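Local coordinates for sensor histidine kinase PdtaS (Mycobacterium tuberculosis, PDB 2YKF), which probably senses nutrient starvation by binding cyclic di-GMP and answers by autophosphorylating on a histidine, signalling through the PdtaR/PdtaS two-component system, at residues A40-W45 with L128-P133; G190-A195 with E211-N216; A258-R263 with I278-V283; V21-A26 with S116-G121. One frame throughout, in Å; residues are numbered along the deposited sequence.

Contact 1 (A40-W45 with L128-P133); sequences ADYLMW and LTRHQP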
loop_
_atom_site.group_PDB
_atom_site.type_symbol
_atom_site.label_atom_id
_atom_site.label_comp_id
_atom_site.label_asym_id
_atom_site.label_seq_id
_atom_site.Cartn_x
_atom_site.Cartn_y
_atom_site.Cartn_z
ATOM N N ALA A 40 -1.178 12.922 -3.490
ATOM C CA ALA A 40 -1.734 13.604 -4.664
ATOM C C ALA A 40 -2.044 12.655 -5.760
ATOM O O ALA A 40 -1.353 11.607 -5.924
ATOM C CB ALA A 40 -0.679 14.724 -5.179
ATOM N N ASP A 41 -3.018 13.044 -6.600
ATOM C CA ASP A 41 -3.267 12.390 -7.848
ATOM C C ASP A 41 -2.311 12.829 -8.975
ATOM O O ASP A 41 -1.896 14.006 -9.030
ATOM C CB ASP A 41 -4.692 12.751 -8.314
ATOM C CG ASP A 41 -5.728 12.279 -7.378
ATOM O OD1 ASP A 41 -6.093 11.093 -7.555
ATOM O OD2 ASP A 41 -6.212 13.070 -6.503
ATOM N N TYR A 42 -1.948 11.916 -9.894
ATOM C CA TYR A 42 -1.191 12.391 -11.091
ATOM C C TYR A 42 -1.883 11.918 -12.323
ATOM O O TYR A 42 -2.446 10.758 -12.361
ATOM C CB TYR A 42 0.257 11.815 -11.117
ATOM C CG TYR A 42 1.174 12.515 -10.134
ATOM C CD1 TYR A 42 1.219 12.133 -8.786
ATOM C CD2 TYR A 42 1.989 13.606 -10.563
ATOM C CE1 TYR A 42 2.014 12.833 -7.868
ATOM C CE2 TYR A 42 2.791 14.286 -9.694
ATOM C CZ TYR A 42 2.840 13.874 -8.349
ATOM O OH TYR A 42 3.685 14.527 -7.510
ATOM N N LEU A 43 -1.792 12.725 -13.376
ATOM C CA LEU A 43 -2.233 12.293 -14.663
ATOM C C LEU A 43 -1.034 12.400 -15.582
ATOM O O LEU A 43 -0.272 13.289 -15.408
ATOM C CB LEU A 43 -3.341 13.204 -15.155
ATOM C CG LEU A 43 -4.799 12.829 -14.890
ATOM C CD1 LEU A 43 -5.128 12.419 -13.536
ATOM C CD2 LEU A 43 -5.697 14.009 -15.316
ATOM N N MET A 44 -0.911 11.520 -16.565
ATOM C CA MET A 44 0.170 11.598 -17.528
ATOM C C MET A 44 -0.395 12.018 -18.887
ATOM O O MET A 44 -1.293 11.395 -19.397
ATOM C CB MET A 44 0.843 10.251 -17.701
ATOM C CG MET A 44 1.996 10.311 -18.717
ATOM S SD MET A 44 2.761 8.666 -18.973
ATOM C CE MET A 44 3.875 8.781 -17.604
ATOM N N TRP A 45 0.187 13.059 -19.471
ATOM C CA TRP A 45 -0.304 13.616 -20.764
ATOM C C TRP A 45 0.761 13.476 -21.817
ATOM O O TRP A 45 1.948 13.697 -21.519
ATOM C CB TRP A 45 -0.585 15.102 -20.600
ATOM C CG TRP A 45 -1.660 15.366 -19.611
ATOM C CD1 TRP A 45 -1.531 15.646 -18.309
ATOM C CD2 TRP A 45 -3.033 15.381 -19.899
ATOM N NE1 TRP A 45 -2.771 15.816 -17.718
ATOM C CE2 TRP A 45 -3.715 15.677 -18.698
ATOM C CE3 TRP A 45 -3.762 15.232 -21.075
ATOM C CZ2 TRP A 45 -5.122 15.805 -18.637
ATOM C CZ3 TRP A 45 -5.167 15.332 -21.010
ATOM C CH2 TRP A 45 -5.818 15.595 -19.803
ATOM N N LEU A 128 3.221 15.489 -16.479
ATOM C CA LEU A 128 2.389 15.030 -15.365
ATOM C C LEU A 128 1.656 16.190 -14.893
ATOM O O LEU A 128 2.264 17.254 -14.738
ATOM C CB LEU A 128 3.304 14.599 -14.204
ATOM C CG LEU A 128 4.283 13.437 -14.515
ATOM C CD1 LEU A 128 5.023 13.081 -13.253
ATOM C CD2 LEU A 128 3.511 12.208 -14.983
ATOM N N THR A 129 0.366 16.038 -14.628
ATOM C CA THR A 129 -0.306 17.052 -13.779
ATOM C C THR A 129 -0.588 16.455 -12.414
ATOM O O THR A 129 -0.993 15.267 -12.323
ATOM C CB THR A 129 -1.597 17.572 -14.443
ATOM O OG1 THR A 129 -2.449 16.452 -14.809
ATOM C CG2 THR A 129 -1.210 18.452 -15.741
ATOM N N ARG A 130 -0.301 17.232 -11.366
ATOM C CA ARG A 130 -0.546 16.840 -9.994
ATOM C C ARG A 130 -1.845 17.526 -9.460
ATOM O O ARG A 130 -2.040 18.738 -9.658
ATOM C CB ARG A 130 0.664 17.246 -9.147
ATOM C CG ARG A 130 0.631 16.921 -7.656
ATOM C CD ARG A 130 1.970 17.398 -6.967
ATOM N NE ARG A 130 2.005 17.278 -5.474
ATOM C CZ ARG A 130 3.118 17.388 -4.715
ATOM N NH1 ARG A 130 4.313 17.603 -5.273
ATOM N NH2 ARG A 130 3.053 17.255 -3.389
ATOM N N HIS A 131 -2.740 16.774 -8.828
ATOM C CA HIS A 131 -3.985 17.357 -8.349
ATOM C C HIS A 131 -4.123 16.931 -6.921
ATOM O O HIS A 131 -3.866 15.753 -6.603
ATOM C CB HIS A 131 -5.142 16.794 -9.142
ATOM C CG HIS A 131 -4.974 16.873 -10.631
ATOM N ND1 HIS A 131 -5.828 17.598 -11.435
ATOM C CD2 HIS A 131 -4.116 16.239 -11.467
ATOM C CE1 HIS A 131 -5.475 17.435 -12.704
ATOM N NE2 HIS A 131 -4.449 16.601 -12.749
ATOM N N GLN A 132 -4.485 17.846 -6.030
ATOM C CA GLN A 132 -4.599 17.476 -4.651
ATOM C C GLN A 132 -5.618 18.309 -3.919
ATOM O O GLN A 132 -6.040 19.335 -4.452
ATOM C CB GLN A 132 -3.229 17.595 -3.999
ATOM C CG GLN A 132 -2.733 19.021 -3.786
ATOM C CD GLN A 132 -1.258 19.039 -3.377
ATOM O OE1 GLN A 132 -0.857 18.405 -2.387
ATOM N NE2 GLN A 132 -0.447 19.750 -4.149
ATOM N N PRO A 133 -6.025 17.872 -2.708
ATOM C CA PRO A 133 -7.092 18.568 -2.001
ATOM C C PRO A 133 -6.754 20.019 -1.762
ATOM O O PRO A 133 -5.558 20.378 -1.648
ATOM C CB PRO A 133 -7.191 17.807 -0.682
ATOM C CG PRO A 133 -6.653 16.428 -1.003
ATOM C CD PRO A 133 -5.520 16.731 -1.911
#
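L128 and Y42 meet on one face of two antiparallel strands, while H131 works on the other. L128 brings its CB to the edge of the tyrosine ring, near the ring plane, at 4.0 Å from Y42 CD2. The phenol leans back over the neighbouring strand because its CG stands anti to the carbonyl carbon (chi1 -76°). R130 then runs extended alongside Y42, and its CG forms an off-centre CH-pi contact at 4.3 Å from the Y42 ring centroid. The Y42 hydroxyl itself is hydrogen-bonded to S38 OG, which helps to hold the end of the ring.

On the opposite face, the H131 ring carries D41 O at its edge, in plane, and its NE2 lies 3.9 Å from L43 CD2. That nitrogen also shares a hydrogen bond of 2.9 Å with T129 OG1, in which either atom may donate. The same OG1 accepts a bond from W45 NE1 at 3.0 Å, with an N-H...O angle of 156° and the hydroxyl oxygen lying in the indole plane. Two bonds therefore grip one buried oxygen and tie both rings to T129. Backbone bonds hold the register: D41 N to H131 O is 2.8 Å, and L43 pairs in both directions with T129.

Helices 18-38 and 143-161 cover the face with Y42 and L128, whereas H131 meets the ring of H111 on the other. Strand 41-47, the middle one of five, pairs here with 123-131, in the order 76-77, 53-59, 41-47, 123-131, 114-120 of a GAF-domain antiparallel sheet.

Contact 2 (G190-A195 with E211-N216); sequences GVVSYA and ELEGVN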
loop_
_atom_site.group_PDB
_atom_site.type_symbol
_atom_site.label_atom_id
_atom_site.label_comp_id
_atom_site.label_asym_id
_atom_site.label_seq_id
_atom_site.Cartn_x
_atom_site.Cartn_y
_atom_site.Cartn_z
ATOM N N GLY A 190 25.213 8.891 4.179
ATOM C CA GLY A 190 24.601 7.627 4.609
ATOM C C GLY A 190 24.031 7.701 6.017
ATOM O O GLY A 190 23.699 6.667 6.614
ATOM N N VAL A 191 23.912 8.930 6.539
ATOM C CA VAL A 191 23.308 9.220 7.872
ATOM C C VAL A 191 21.795 9.424 7.703
ATOM O O VAL A 191 21.365 10.104 6.755
ATOM C CB VAL A 191 23.967 10.500 8.553
ATOM C CG1 VAL A 191 23.239 10.851 9.885
ATOM C CG2 VAL A 191 25.500 10.258 8.747
ATOM N N VAL A 192 21.015 8.786 8.567
ATOM C CA VAL A 192 19.542 8.871 8.521
ATOM C C VAL A 192 19.105 10.265 8.968
ATOM O O VAL A 192 19.297 10.638 10.124
ATOM C CB VAL A 192 18.912 7.806 9.471
ATOM C CG1 VAL A 192 17.372 7.946 9.546
ATOM C CG2 VAL A 192 19.320 6.378 9.083
ATOM N N SER A 193 18.502 11.020 8.070
ATOM C CA SER A 193 17.989 12.306 8.410
ATOM C C SER A 193 16.535 12.233 8.803
ATOM O O SER A 193 16.054 13.099 9.562
ATOM C CB SER A 193 18.236 13.282 7.263
ATOM O OG SER A 193 17.258 13.123 6.235
ATOM N N TYR A 194 15.822 11.162 8.369
ATOM C CA TYR A 194 14.418 10.952 8.836
ATOM C C TYR A 194 14.098 9.492 8.687
ATOM O O TYR A 194 14.478 8.890 7.652
ATOM C CB TYR A 194 13.380 11.778 8.003
ATOM C CG TYR A 194 11.961 11.445 8.420
ATOM C CD1 TYR A 194 11.435 11.973 9.609
ATOM C CD2 TYR A 194 11.202 10.494 7.709
ATOM C CE1 TYR A 194 10.159 11.651 10.044
ATOM C CE2 TYR A 194 9.937 10.156 8.121
ATOM C CZ TYR A 194 9.419 10.728 9.281
ATOM O OH TYR A 194 8.192 10.376 9.704
ATOM N N ALA A 195 13.439 8.938 9.715
ATOM C CA ALA A 195 12.894 7.551 9.685
ATOM C C ALA A 195 11.454 7.567 10.204
ATOM O O ALA A 195 11.160 8.117 11.298
ATOM C CB ALA A 195 13.778 6.596 10.548
ATOM N N GLU A 211 18.396 4.727 18.710
ATOM C CA GLU A 211 17.700 5.633 17.773
ATOM C C GLU A 211 18.139 5.344 16.311
ATOM O O GLU A 211 19.177 4.768 16.069
ATOM C CB GLU A 211 17.966 7.118 18.160
ATOM C CG GLU A 211 17.214 7.554 19.433
ATOM C CD GLU A 211 17.751 8.857 20.050
ATOM O OE1 GLU A 211 18.700 9.474 19.478
ATOM O OE2 GLU A 211 17.210 9.256 21.116
ATOM N N LEU A 212 17.358 5.747 15.331
ATOM C CA LEU A 212 17.840 5.590 13.960
ATOM C C LEU A 212 18.314 6.907 13.406
ATOM O O LEU A 212 19.343 6.977 12.783
ATOM C CB LEU A 212 16.716 5.043 13.087
ATOM C CG LEU A 212 17.020 4.253 11.835
ATOM C CD1 LEU A 212 18.239 3.324 11.996
ATOM C CD2 LEU A 212 15.699 3.488 11.482
ATOM N N GLU A 213 17.519 7.947 13.606
ATOM C CA GLU A 213 17.874 9.285 13.160
ATOM C C GLU A 213 19.199 9.781 13.724
ATOM O O GLU A 213 19.519 9.540 14.878
ATOM C CB GLU A 213 16.753 10.270 13.483
ATOM C CG GLU A 213 15.640 10.174 12.451
ATOM C CD GLU A 213 14.348 10.920 12.826
ATOM O OE1 GLU A 213 14.370 11.904 13.637
ATOM O OE2 GLU A 213 13.311 10.510 12.273
ATOM N N GLY A 214 19.976 10.419 12.859
ATOM C CA GLY A 214 21.326 10.842 13.178
ATOM C C GLY A 214 22.374 9.739 13.197
ATOM O O GLY A 214 23.493 9.978 13.572
ATOM N N VAL A 215 22.038 8.518 12.806
ATOM C CA VAL A 215 23.040 7.430 12.868
ATOM C C VAL A 215 23.328 7.007 11.439
ATOM O O VAL A 215 22.465 7.094 10.591
ATOM C CB VAL A 215 22.563 6.234 13.700
ATOM C CG1 VAL A 215 23.654 5.174 13.801
ATOM C CG2 VAL A 215 22.148 6.679 15.121
ATOM N N ASN A 216 24.574 6.612 11.179
ATOM C CA ASN A 216 24.928 6.013 9.938
ATOM C C ASN A 216 24.103 4.719 9.759
ATOM O O ASN A 216 24.080 3.873 10.637
ATOM C CB ASN A 216 26.448 5.737 9.892
ATOM C CG ASN A 216 26.854 5.106 8.605
ATOM O OD1 ASN A 216 26.716 3.898 8.450
ATOM N ND2 ASN A 216 27.265 5.934 7.617
HETATM O O HOH W 1 24.738 4.210 5.678
#
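V192 points its side chain at the turn formed by L212 to V215, and the two branches divide the work. CG2 approaches the leucine, at 4.2 Å from L212 CG, while CG1 lies against the stem of the glutamate, 4.1 Å from E213 CG. The branch carbon is closer still to the backbone, with V192 CB at 3.4 Å from L212 O. A195 adds its methyl from another direction, meeting L212 CD2 at 3.8 Å, so that L212 is packed against both.

E213 is oriented differently. Beyond CG its chain is extended (chi2 169°) and lies beside Y194, pointing the same way, with carboxylate and phenol planes 34° apart. This reach delivers OE2 to the backbone: A195 N donates to E213 OE2 at 3.0 Å along an almost straight line of 172°, on the anti side and somewhat out of the carboxylate plane. The exposed side chain thus acts as an acceptor for a strand amide.

Two backbone bonds frame these side chains. V192 N donates to V215 O, and G214 N donates to V192 O at 2.8 Å. V191 CG1 rests on the G214 peptide, 3.6 Å from G214 C.

N216 caps the following helix through OD1 to D219 N, while S193 and Y194 both face R185 in a classic beta bulge. The ensemble is a type II turn, with glycine at its third position, docked on the edge strand of the PAS-like sheet directly before helix 217-221.

Contact 3 (A258-R263 with I278-V283); sequences ATVLLR and ILIRDV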
loop_
_atom_site.group_PDB
_atom_site.type_symbol
_atom_site.label_atom_id
_atom_site.label_comp_id
_atom_site.label_asym_id
_atom_site.label_seq_id
_atom_site.Cartn_x
_atom_site.Cartn_y
_atom_site.Cartn_z
ATOM N N ALA A 258 13.212 -11.378 12.613
ATOM C CA ALA A 258 12.315 -10.658 11.685
ATOM C C ALA A 258 12.806 -10.799 10.234
ATOM O O ALA A 258 13.935 -11.194 10.015
ATOM C CB ALA A 258 12.292 -9.170 12.067
ATOM N N THR A 259 11.945 -10.543 9.252
ATOM C CA THR A 259 12.323 -10.531 7.839
ATOM C C THR A 259 11.777 -9.219 7.317
ATOM O O THR A 259 10.581 -8.917 7.516
ATOM C CB THR A 259 11.671 -11.664 7.037
ATOM O OG1 THR A 259 12.086 -12.911 7.601
ATOM C CG2 THR A 259 12.110 -11.617 5.480
ATOM N N VAL A 260 12.643 -8.393 6.752
ATOM C CA VAL A 260 12.180 -7.163 6.151
ATOM C C VAL A 260 12.443 -7.159 4.637
ATOM O O VAL A 260 13.380 -7.847 4.145
ATOM C CB VAL A 260 12.785 -5.932 6.804
ATOM C CG1 VAL A 260 12.342 -5.819 8.240
ATOM C CG2 VAL A 260 14.354 -5.989 6.720
ATOM N N LEU A 261 11.627 -6.423 3.893
ATOM C CA LEU A 261 11.913 -6.196 2.473
ATOM C C LEU A 261 12.399 -4.769 2.400
ATOM O O LEU A 261 11.802 -3.897 2.999
ATOM C CB LEU A 261 10.656 -6.263 1.575
ATOM C CG LEU A 261 9.970 -7.580 1.328
ATOM C CD1 LEU A 261 8.754 -7.310 0.378
ATOM C CD2 LEU A 261 10.993 -8.465 0.682
ATOM N N LEU A 262 13.474 -4.548 1.656
ATOM C CA LEU A 262 14.057 -3.213 1.534
ATOM C C LEU A 262 14.036 -2.856 0.085
ATOM O O LEU A 262 14.347 -3.720 -0.765
ATOM C CB LEU A 262 15.535 -3.216 1.933
ATOM C CG LEU A 262 15.854 -3.511 3.370
ATOM C CD1 LEU A 262 17.376 -3.625 3.504
ATOM C CD2 LEU A 262 15.357 -2.408 4.195
ATOM N N ARG A 263 13.730 -1.590 -0.204
ATOM C CA ARG A 263 13.905 -1.050 -1.551
ATOM C C ARG A 263 14.680 0.297 -1.480
ATOM O O ARG A 263 14.298 1.203 -0.715
ATOM C CB ARG A 263 12.562 -0.831 -2.202
ATOM C CG ARG A 263 12.762 -0.271 -3.576
ATOM C CD ARG A 263 11.527 0.152 -4.159
ATOM N NE ARG A 263 11.802 0.913 -5.382
ATOM C CZ ARG A 263 10.846 1.519 -6.048
ATOM N NH1 ARG A 263 9.594 1.462 -5.571
ATOM N NH2 ARG A 263 11.135 2.185 -7.163
ATOM N N ILE A 278 14.985 4.968 1.286
ATOM C CA ILE A 278 14.891 3.571 1.486
ATOM C C ILE A 278 13.484 3.281 1.969
ATOM O O ILE A 278 13.012 3.848 2.978
ATOM C CB ILE A 278 15.958 3.062 2.505
ATOM C CG1 ILE A 278 17.380 3.365 1.940
ATOM C CG2 ILE A 278 15.804 1.540 2.828
ATOM C CD1 ILE A 278 18.466 2.884 2.796
ATOM N N LEU A 279 12.838 2.346 1.296
ATOM C CA LEU A 279 11.510 1.889 1.784
ATOM C C LEU A 279 11.694 0.538 2.430
ATOM O O LEU A 279 12.521 -0.261 1.997
ATOM C CB LEU A 279 10.534 1.776 0.638
ATOM C CG LEU A 279 10.564 2.979 -0.322
ATOM C CD1 LEU A 279 9.620 2.598 -1.453
ATOM C CD2 LEU A 279 10.078 4.190 0.394
ATOM N N ILE A 280 11.002 0.324 3.532
ATOM C CA ILE A 280 11.143 -0.943 4.267
ATOM C C ILE A 280 9.795 -1.483 4.657
ATOM O O ILE A 280 8.904 -0.736 4.986
ATOM C CB ILE A 280 12.093 -0.799 5.484
ATOM C CG1 ILE A 280 12.252 -2.135 6.251
ATOM C CG2 ILE A 280 11.655 0.309 6.422
ATOM C CD1 ILE A 280 13.276 -1.991 7.429
ATOM N N ARG A 281 9.622 -2.808 4.552
ATOM C CA ARG A 281 8.352 -3.374 4.974
ATOM C C ARG A 281 8.688 -4.581 5.852
ATOM O O ARG A 281 9.400 -5.460 5.400
ATOM C CB ARG A 281 7.555 -3.884 3.776
ATOM C CG ARG A 281 6.190 -4.438 4.264
ATOM C CD ARG A 281 5.289 -5.065 3.182
ATOM N NE ARG A 281 3.987 -5.246 3.847
ATOM C CZ ARG A 281 2.983 -6.034 3.419
ATOM N NH1 ARG A 281 3.078 -6.687 2.244
ATOM N NH2 ARG A 281 1.840 -6.078 4.138
ATOM N N ASP A 282 8.206 -4.603 7.084
ATOM C CA ASP A 282 8.300 -5.816 7.923
ATOM C C ASP A 282 7.418 -6.927 7.360
ATOM O O ASP A 282 6.166 -6.871 7.360
ATOM C CB ASP A 282 7.951 -5.453 9.368
ATOM C CG ASP A 282 8.051 -6.664 10.321
ATOM O OD1 ASP A 282 8.220 -7.790 9.807
ATOM O OD2 ASP A 282 7.971 -6.462 11.566
ATOM N N VAL A 283 8.031 -7.948 6.813
ATOM C CA VAL A 283 7.221 -9.030 6.280
ATOM C C VAL A 283 7.312 -10.358 7.119
ATOM O O VAL A 283 7.134 -11.436 6.607
ATOM C CB VAL A 283 7.543 -9.294 4.809
ATOM C CG1 VAL A 283 7.202 -8.053 3.972
ATOM C CG2 VAL A 283 9.012 -9.665 4.642
#
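The guanidinium of R263 is met obliquely by L279 CD1, neither over a face nor at an edge. The closer approach is through the aliphatic stem: R263 CD lies 4.1 Å from L279 CD1, and the two side chains run beside one another in the same direction. The arginine chain is extended, with CG anti to the backbone N (chi1 180°), which carries its charged end beyond L279 to a salt bridge with E30 on helix 18-38. A second flat group, the D282 carboxylate, puts OD1 3.5 Å from T259 O; both are acceptors, and D282 OD1 finds its hydrogen-bond partner in T284 OG1.

Apolar side chains make most of the other contacts. L262 and I280 lie alongside each other, with L262 CD2 at 3.7 Å from I280 CG1, and V260 crosses I280 obliquely on the same face. On the other, L261 crosses V283 at about a right angle, L261 CG reaching 3.9 Å to V283 CG1.

Reciprocal backbone bonds establish the antiparallel register. L261 pairs both ways with R281, R263 N donates to L279 O, and L279 N returns to R263 O at 2.7 Å and 165°. One further bond, from V283 N to T259 O at 2.8 Å, extends the pairing past the end of the strand.

These are the two arms of the hairpin 258-269/272-282. Strand 250-255 flanks it beside V260 and L262, strand 183-186 flanks it beside I278, and helix 197-205 packs over I280. R174 of the second subunit rests on L261, R281 and V283.

Contact 4 (V21-A26 with S116-G121); sequences VDHLHA and SPVRFG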
loop_
_atom_site.group_PDB
_atom_site.type_symbol
_atom_site.label_atom_id
_atom_site.label_comp_id
_atom_site.label_asym_id
_atom_site.label_seq_id
_atom_site.Cartn_x
_atom_site.Cartn_y
_atom_site.Cartn_z
ATOM N N VAL A 21 8.874 5.115 -25.356
ATOM C CA VAL A 21 7.692 4.324 -24.966
ATOM C C VAL A 21 7.995 3.452 -23.706
ATOM O O VAL A 21 7.260 3.514 -22.721
ATOM C CB VAL A 21 7.127 3.508 -26.109
ATOM C CG1 VAL A 21 6.080 2.504 -25.586
ATOM C CG2 VAL A 21 6.468 4.466 -27.205
ATOM N N ASP A 22 9.099 2.708 -23.728
ATOM C CA ASP A 22 9.611 2.016 -22.520
ATOM C C ASP A 22 9.736 2.853 -21.286
ATOM O O ASP A 22 9.359 2.412 -20.211
ATOM C CB ASP A 22 11.026 1.496 -22.757
ATOM C CG ASP A 22 11.059 0.324 -23.616
ATOM O OD1 ASP A 22 9.974 -0.293 -23.842
ATOM O OD2 ASP A 22 12.206 -0.032 -24.024
ATOM N N HIS A 23 10.349 4.023 -21.424
ATOM C CA HIS A 23 10.498 4.895 -20.311
ATOM C C HIS A 23 9.129 5.300 -19.698
ATOM O O HIS A 23 9.002 5.368 -18.478
ATOM C CB HIS A 23 11.261 6.134 -20.726
ATOM C CG HIS A 23 11.598 7.052 -19.593
ATOM N ND1 HIS A 23 12.538 6.739 -18.634
ATOM C CD2 HIS A 23 11.155 8.297 -19.294
ATOM C CE1 HIS A 23 12.671 7.757 -17.804
ATOM N NE2 HIS A 23 11.850 8.727 -18.198
ATOM N N LEU A 24 8.124 5.587 -20.533
ATOM C CA LEU A 24 6.837 5.956 -19.960
ATOM C C LEU A 24 6.215 4.767 -19.275
ATOM O O LEU A 24 5.573 4.934 -18.235
ATOM C CB LEU A 24 5.852 6.572 -20.986
ATOM C CG LEU A 24 6.371 7.933 -21.526
ATOM C CD1 LEU A 24 5.379 8.490 -22.518
ATOM C CD2 LEU A 24 6.575 8.914 -20.430
ATOM N N HIS A 25 6.359 3.578 -19.852
ATOM C CA HIS A 25 5.852 2.364 -19.180
ATOM C C HIS A 25 6.493 2.222 -17.774
ATOM O O HIS A 25 5.812 1.922 -16.791
ATOM C CB HIS A 25 6.170 1.097 -19.975
ATOM C CG HIS A 25 5.230 0.839 -21.107
ATOM N ND1 HIS A 25 4.006 0.220 -20.937
ATOM C CD2 HIS A 25 5.367 1.031 -22.450
ATOM C CE1 HIS A 25 3.418 0.060 -22.120
ATOM N NE2 HIS A 25 4.221 0.547 -23.051
ATOM N N ALA A 26 7.792 2.425 -17.719
ATOM C CA ALA A 26 8.559 2.454 -16.431
ATOM C C ALA A 26 8.059 3.518 -15.449
ATOM O O ALA A 26 7.918 3.255 -14.238
ATOM C CB ALA A 26 10.094 2.647 -16.734
ATOM N N SER A 116 4.530 19.255 -14.417
ATOM C CA SER A 116 5.962 18.955 -14.570
ATOM C C SER A 116 6.275 17.997 -15.705
ATOM O O SER A 116 5.506 17.068 -16.008
ATOM C CB SER A 116 6.568 18.488 -13.262
ATOM O OG SER A 116 5.872 17.384 -12.782
ATOM N N PRO A 117 7.443 18.178 -16.314
ATOM C CA PRO A 117 7.785 17.356 -17.428
ATOM C C PRO A 117 8.451 16.022 -17.060
ATOM O O PRO A 117 9.117 15.902 -16.036
ATOM C CB PRO A 117 8.839 18.206 -18.138
ATOM C CG PRO A 117 9.550 18.860 -16.967
ATOM C CD PRO A 117 8.445 19.247 -16.072
ATOM N N VAL A 118 8.306 15.067 -17.949
ATOM C CA VAL A 118 9.028 13.838 -17.880
ATOM C C VAL A 118 9.959 13.891 -19.088
ATOM O O VAL A 118 9.466 13.954 -20.216
ATOM C CB VAL A 118 8.074 12.652 -18.046
ATOM C CG1 VAL A 118 8.841 11.315 -18.055
ATOM C CG2 VAL A 118 7.008 12.637 -16.909
ATOM N N ARG A 119 11.274 13.881 -18.847
ATOM C CA ARG A 119 12.287 13.855 -19.933
ATOM C C ARG A 119 12.845 12.485 -20.183
ATOM O O ARG A 119 12.977 11.619 -19.218
ATOM C CB ARG A 119 13.436 14.802 -19.657
ATOM C CG ARG A 119 13.232 16.105 -20.330
ATOM C CD ARG A 119 14.416 17.119 -20.170
ATOM N NE ARG A 119 13.869 18.473 -20.406
ATOM C CZ ARG A 119 13.235 19.231 -19.497
ATOM N NH1 ARG A 119 13.064 18.809 -18.241
ATOM N NH2 ARG A 119 12.759 20.432 -19.832
ATOM N N PHE A 120 13.098 12.243 -21.477
ATOM C CA PHE A 120 13.829 11.106 -21.929
ATOM C C PHE A 120 14.682 11.478 -23.162
ATOM O O PHE A 120 14.190 12.060 -24.139
ATOM C CB PHE A 120 12.903 9.968 -22.322
ATOM C CG PHE A 120 13.643 8.752 -22.792
ATOM C CD1 PHE A 120 14.216 7.874 -21.861
ATOM C CD2 PHE A 120 13.863 8.534 -24.143
ATOM C CE1 PHE A 120 14.936 6.753 -22.292
ATOM C CE2 PHE A 120 14.589 7.417 -24.579
ATOM C CZ PHE A 120 15.125 6.536 -23.634
ATOM N N GLY A 121 15.935 11.058 -23.144
ATOM C CA GLY A 121 16.922 11.644 -24.035
ATOM C C GLY A 121 16.920 13.037 -23.442
ATOM O O GLY A 121 16.909 13.190 -22.183
HETATM O O HOH W 2 12.205 10.604 -16.583
#
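H23 reaches from helix 18-38 to the edge strand 114-120; its near half meets F120, its far half V118 and the R119 carbonyl. H23 CB starts beside the phenyl ring, with F120 CD1 at 3.6 Å. CG lies equally near to that carbon, because F120 CD1 sits above one face of the imidazole, displaced toward its rim. The two side chains slide past each other in opposite directions, and their rings are oblique, with centroids 5.1 Å apart and planes at 38°. ND1 remains next to F120 CD1. On the other limb, H23 CD2 lies between F120 CB, V118 CG1 and R119 O, the last at 3.8 Å, and CE1 comes nearest to the same R119 O. At the tip, H23 NE2 is 4.0 Å from V118 CG1, which lies at the ring edge near its plane. H23 NE2 is also 3.3 Å from R119 O. The extended setting, CG anti to the backbone N with chi1 -174°, is what carries the ring outward from the helix to the strand.

A water lies in the imidazole plane beside NE2 and 2.9 Å from R119 O, to which it probably donates; its separation from NE2 is too short to be relied upon. L24 supplies a purely apolar approach, L24 CD2 lying 4.1 Å from V118 CG1.

Side chains of the helix reach the strand, one of them as far as a backbone carbonyl. R119 points away from the helix and bonds to A160 O. The chemistry implies an imidazole packed through one face by F120, with its NE2 edge turned to the strand backbone and a water.

Contacts 1 and 4 belong to the GAF part, contacts 2 and 3 to the PAS-like part, and the two pairs lie on opposite sides of the chain centre. Contact 1 and contact 4 touch: L128 of contact 1 packs on V118 and M44 on L24, so the helix of contact 4 lies on the sheet to which contact 1 contributes two strands. Contacts 2 and 3 reach one sheet without touching, about 7 Å apart at nearest atoms. Contacts 1 and 3 are both buried antiparallel pairings, but a side-chain hydrogen bond crosses the first and none crosses the second. Contact 2 is the most exposed, held by a turn and a carboxylate, while contact 4 relies on side-chain packing.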